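Local coordinates for protein mitochondrial enolase superfamily member 1 (Homo sapiens, PDB 4A35) that dehydrates L-fuconate to 2-keto-3-deoxy-L-fuconate in L-fucose breakdown, using a magnesium ion to stabilise the enediolate intermediate, at residues C308-Q316 with E338-A346. Sequence-based numbering, arbitrary orientation. Where two conformers were deposited one is given.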
loop_
_atom_site.group_PDB
_atom_site.type_symbol
_atom_site.label_atom_id
_atom_site.label_comp_id
_atom_site.label_asym_id
_atom_site.label_seq_id
_atom_site.Cartn_x
_atom_site.Cartn_y
_atom_site.Cartn_z
ATOM N N CYS A 308 0.799 -5.662 7.497
ATOM C CA CYS A 308 0.868 -6.398 6.254
ATOM C C CYS A 308 -0.397 -6.078 5.439
ATOM O O CYS A 308 -1.500 -6.384 5.913
ATOM C CB CYS A 308 0.969 -7.875 6.559
ATOM S SG CYS A 308 0.947 -8.864 5.084
ATOM N N HIS A 309 -0.271 -5.384 4.337
ATOM C CA HIS A 309 -1.439 -4.806 3.647
ATOM C C HIS A 309 -2.475 -5.726 2.977
ATOM O O HIS A 309 -3.640 -5.303 2.845
ATOM C CB HIS A 309 -1.028 -3.637 2.713
ATOM C CG HIS A 309 -0.058 -3.997 1.628
ATOM N ND1 HIS A 309 -0.496 -4.543 0.440
ATOM C CD2 HIS A 309 1.290 -3.904 1.598
ATOM C CE1 HIS A 309 0.584 -4.737 -0.297
ATOM N NE2 HIS A 309 1.684 -4.406 0.360
ATOM N N ASN A 310 -2.104 -6.938 2.526
ATOM C CA ASN A 310 -3.116 -7.801 1.902
ATOM C C ASN A 310 -2.606 -9.236 1.927
ATOM O O ASN A 310 -1.481 -9.500 2.397
ATOM C CB ASN A 310 -3.535 -7.311 0.487
ATOM C CG ASN A 310 -2.442 -7.331 -0.567
ATOM O OD1 ASN A 310 -1.529 -8.172 -0.519
ATOM N ND2 ASN A 310 -2.472 -6.355 -1.480
ATOM N N ARG A 311 -3.417 -10.148 1.391
ATOM C CA ARG A 311 -3.148 -11.593 1.417
ATOM C C ARG A 311 -1.935 -11.971 0.528
ATOM O O ARG A 311 -1.380 -13.055 0.720
ATOM C CB ARG A 311 -4.392 -12.359 0.938
ATOM C CG ARG A 311 -4.800 -12.043 -0.525
ATOM C CD ARG A 311 -6.164 -12.629 -0.908
ATOM N NE ARG A 311 -6.492 -12.331 -2.308
ATOM C CZ ARG A 311 -6.865 -11.133 -2.769
ATOM N NH1 ARG A 311 -7.048 -10.117 -1.935
ATOM N NH2 ARG A 311 -7.033 -10.943 -4.064
ATOM N N VAL A 312 -1.575 -11.118 -0.466
ATOM C CA VAL A 312 -0.434 -11.423 -1.375
ATOM C C VAL A 312 0.858 -11.348 -0.568
ATOM O O VAL A 312 1.749 -12.157 -0.768
ATOM C CB VAL A 312 -0.428 -10.538 -2.665
ATOM C CG1 VAL A 312 0.726 -10.882 -3.641
ATOM C CG2 VAL A 312 -1.767 -10.694 -3.393
ATOM N N ILE A 313 0.962 -10.376 0.353
ATOM C CA ILE A 313 2.132 -10.242 1.217
ATOM C C ILE A 313 2.155 -11.449 2.145
ATOM O O ILE A 313 3.214 -12.038 2.291
ATOM C CB ILE A 313 2.149 -8.885 2.008
ATOM C CG1 ILE A 313 2.099 -7.624 1.014
ATOM C CG2 ILE A 313 3.439 -8.817 2.898
ATOM C CD1 ILE A 313 3.412 -7.525 0.069
ATOM N N PHE A 314 1.028 -11.779 2.806
ATOM C CA PHE A 314 1.031 -12.961 3.692
ATOM C C PHE A 314 1.402 -14.253 2.927
ATOM O O PHE A 314 2.119 -15.105 3.447
ATOM C CB PHE A 314 -0.308 -13.130 4.380
ATOM C CG PHE A 314 -0.418 -12.235 5.611
ATOM C CD1 PHE A 314 0.453 -12.401 6.701
ATOM C CD2 PHE A 314 -1.397 -11.264 5.690
ATOM C CE1 PHE A 314 0.319 -11.601 7.855
ATOM C CE2 PHE A 314 -1.550 -10.485 6.851
ATOM C CZ PHE A 314 -0.687 -10.656 7.920
ATOM N N LYS A 315 0.895 -14.408 1.721
ATOM C CA LYS A 315 1.219 -15.592 0.929
ATOM C C LYS A 315 2.725 -15.740 0.765
ATOM O O LYS A 315 3.267 -16.809 1.010
ATOM C CB LYS A 315 0.528 -15.559 -0.452
ATOM C CG LYS A 315 1.029 -16.691 -1.390
ATOM C CD LYS A 315 0.442 -16.548 -2.772
ATOM C CE LYS A 315 1.143 -15.472 -3.638
ATOM N NZ LYS A 315 0.902 -15.730 -5.103
ATOM N N GLN A 316 3.402 -14.660 0.424
ATOM C CA GLN A 316 4.866 -14.706 0.198
ATOM C C GLN A 316 5.615 -14.898 1.495
ATOM O O GLN A 316 6.610 -15.620 1.494
ATOM C CB GLN A 316 5.346 -13.448 -0.527
ATOM C CG GLN A 316 4.751 -13.391 -1.986
ATOM C CD GLN A 316 5.077 -12.010 -2.507
ATOM O OE1 GLN A 316 6.118 -11.835 -3.121
ATOM N NE2 GLN A 316 4.238 -11.010 -2.168
ATOM N N GLU A 338 -10.976 -11.297 3.698
ATOM C CA GLU A 338 -9.557 -11.486 3.476
ATOM C C GLU A 338 -8.888 -12.160 4.676
ATOM O O GLU A 338 -7.985 -12.993 4.469
ATOM C CB GLU A 338 -8.894 -10.177 3.144
ATOM C CG GLU A 338 -7.506 -10.443 2.558
ATOM C CD GLU A 338 -6.848 -9.222 1.931
ATOM O OE1 GLU A 338 -6.978 -8.110 2.487
ATOM O OE2 GLU A 338 -6.148 -9.402 0.906
ATOM N N ASN A 339 -9.298 -11.810 5.941
ATOM C CA ASN A 339 -8.749 -12.506 7.111
ATOM C C ASN A 339 -8.992 -14.034 6.998
ATOM O O ASN A 339 -8.102 -14.795 7.368
ATOM C CB ASN A 339 -9.369 -11.997 8.406
ATOM C CG ASN A 339 -8.541 -10.874 8.978
ATOM O OD1 ASN A 339 -7.480 -11.088 9.549
ATOM N ND2 ASN A 339 -8.948 -9.644 8.694
ATOM N N LEU A 340 -10.184 -14.466 6.507
ATOM C CA LEU A 340 -10.474 -15.913 6.343
ATOM C C LEU A 340 -9.454 -16.565 5.403
ATOM O O LEU A 340 -8.944 -17.645 5.721
ATOM C CB LEU A 340 -11.884 -16.159 5.768
ATOM C CG LEU A 340 -13.036 -15.885 6.748
ATOM C CD1 LEU A 340 -14.381 -15.866 5.979
ATOM C CD2 LEU A 340 -13.054 -16.941 7.850
ATOM N N SER A 341 -9.137 -15.883 4.281
ATOM C CA SER A 341 -8.165 -16.410 3.281
ATOM C C SER A 341 -6.770 -16.555 3.912
ATOM O O SER A 341 -6.061 -17.525 3.611
ATOM C CB SER A 341 -8.109 -15.513 2.040
ATOM O OG SER A 341 -7.428 -14.275 2.183
ATOM N N VAL A 342 -6.414 -15.626 4.835
ATOM C CA VAL A 342 -5.091 -15.651 5.476
ATOM C C VAL A 342 -5.106 -16.763 6.544
ATOM O O VAL A 342 -4.131 -17.485 6.655
ATOM C CB VAL A 342 -4.719 -14.251 6.021
ATOM C CG1 VAL A 342 -3.421 -14.304 6.854
ATOM C CG2 VAL A 342 -4.526 -13.256 4.854
ATOM N N LEU A 343 -6.190 -16.903 7.349
ATOM C CA LEU A 343 -6.256 -18.033 8.303
ATOM C C LEU A 343 -6.084 -19.366 7.560
ATOM O O LEU A 343 -5.417 -20.292 8.040
ATOM C CB LEU A 343 -7.630 -18.054 9.045
ATOM C CG LEU A 343 -7.837 -16.901 10.023
ATOM C CD1 LEU A 343 -9.299 -16.903 10.532
ATOM C CD2 LEU A 343 -6.819 -16.998 11.204
ATOM N N LEU A 344 -6.786 -19.501 6.433
ATOM C CA LEU A 344 -6.704 -20.756 5.653
ATOM C C LEU A 344 -5.300 -20.982 5.060
ATOM O O LEU A 344 -4.789 -22.099 5.139
ATOM C CB LEU A 344 -7.776 -20.785 4.550
ATOM C CG LEU A 344 -9.229 -20.930 5.053
ATOM C CD1 LEU A 344 -10.209 -20.482 3.950
ATOM C CD2 LEU A 344 -9.495 -22.367 5.538
ATOM N N MET A 345 -4.636 -19.939 4.602
ATOM C CA MET A 345 -3.255 -20.108 4.098
ATOM C C MET A 345 -2.296 -20.498 5.234
ATOM O O MET A 345 -1.487 -21.388 5.063
ATOM C CB MET A 345 -2.728 -18.818 3.432
ATOM C CG MET A 345 -3.321 -18.571 2.024
ATOM S SD MET A 345 -2.435 -17.257 1.155
ATOM C CE MET A 345 -2.858 -15.816 2.217
ATOM N N ALA A 346 -2.439 -19.863 6.443
ATOM C CA ALA A 346 -1.551 -20.150 7.579
ATOM C C ALA A 346 -1.706 -21.627 7.988
ATOM O O ALA A 346 -0.715 -22.273 8.290
ATOM C CB ALA A 346 -1.930 -19.234 8.754
#
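Glu338 reaches across to the first turn of helix 311-319, where its OE2 is gripped twice by Arg311. The backbone N of Arg311 donates to OE2 at 2.9 Å and its NH1 at 3.1 Å, the latter also a salt bridge; the two arrive from opposite faces of the carboxylate, both well out of its plane. Arg311 can use both ends because its CG sits between the backbone N and carbonyl carbon (chi1 62°), which brings the otherwise extended chain back past OE2, with the guanidinium plane turned 47° from the carboxylate. NH1 also bridges to Glu108 and NH2 bonds Arg154 O, while Glu338 OE1 accepts from Gly334 N and His113. A glutamine here would probably leave Arg311 without the charge of Glu338 and put an amide N-H against one of the donors now converging on the carboxylate. Beside this pair, Asn310 N-caps the same helix, its OD1 2.9 Å from Val312 N.

Further along, the contact turns apolar. Val342 CG1 lies over one face of the Phe314 ring, 4.1 Å from its centroid, and CG2 touches CD2 at the rim. Met345, bent at its last torsion (chi3 -66°), brings CE to 3.5 Å from Arg311 O, while its SD lies 3.8 Å from Lys315 CB. The end of Lys315 leads away to Asp158 and to Asp284 of the second subunit.

Segments 311-316 and 338-346 run nearly parallel, their axes 10.0 Å apart at closest, as expected of successive outer helices in the enolase-superfamily barrel, linked through strand 325-326. Helices 362-377 and 162-171 pack against helix 335-348, and the second subunit meets helix 311-319.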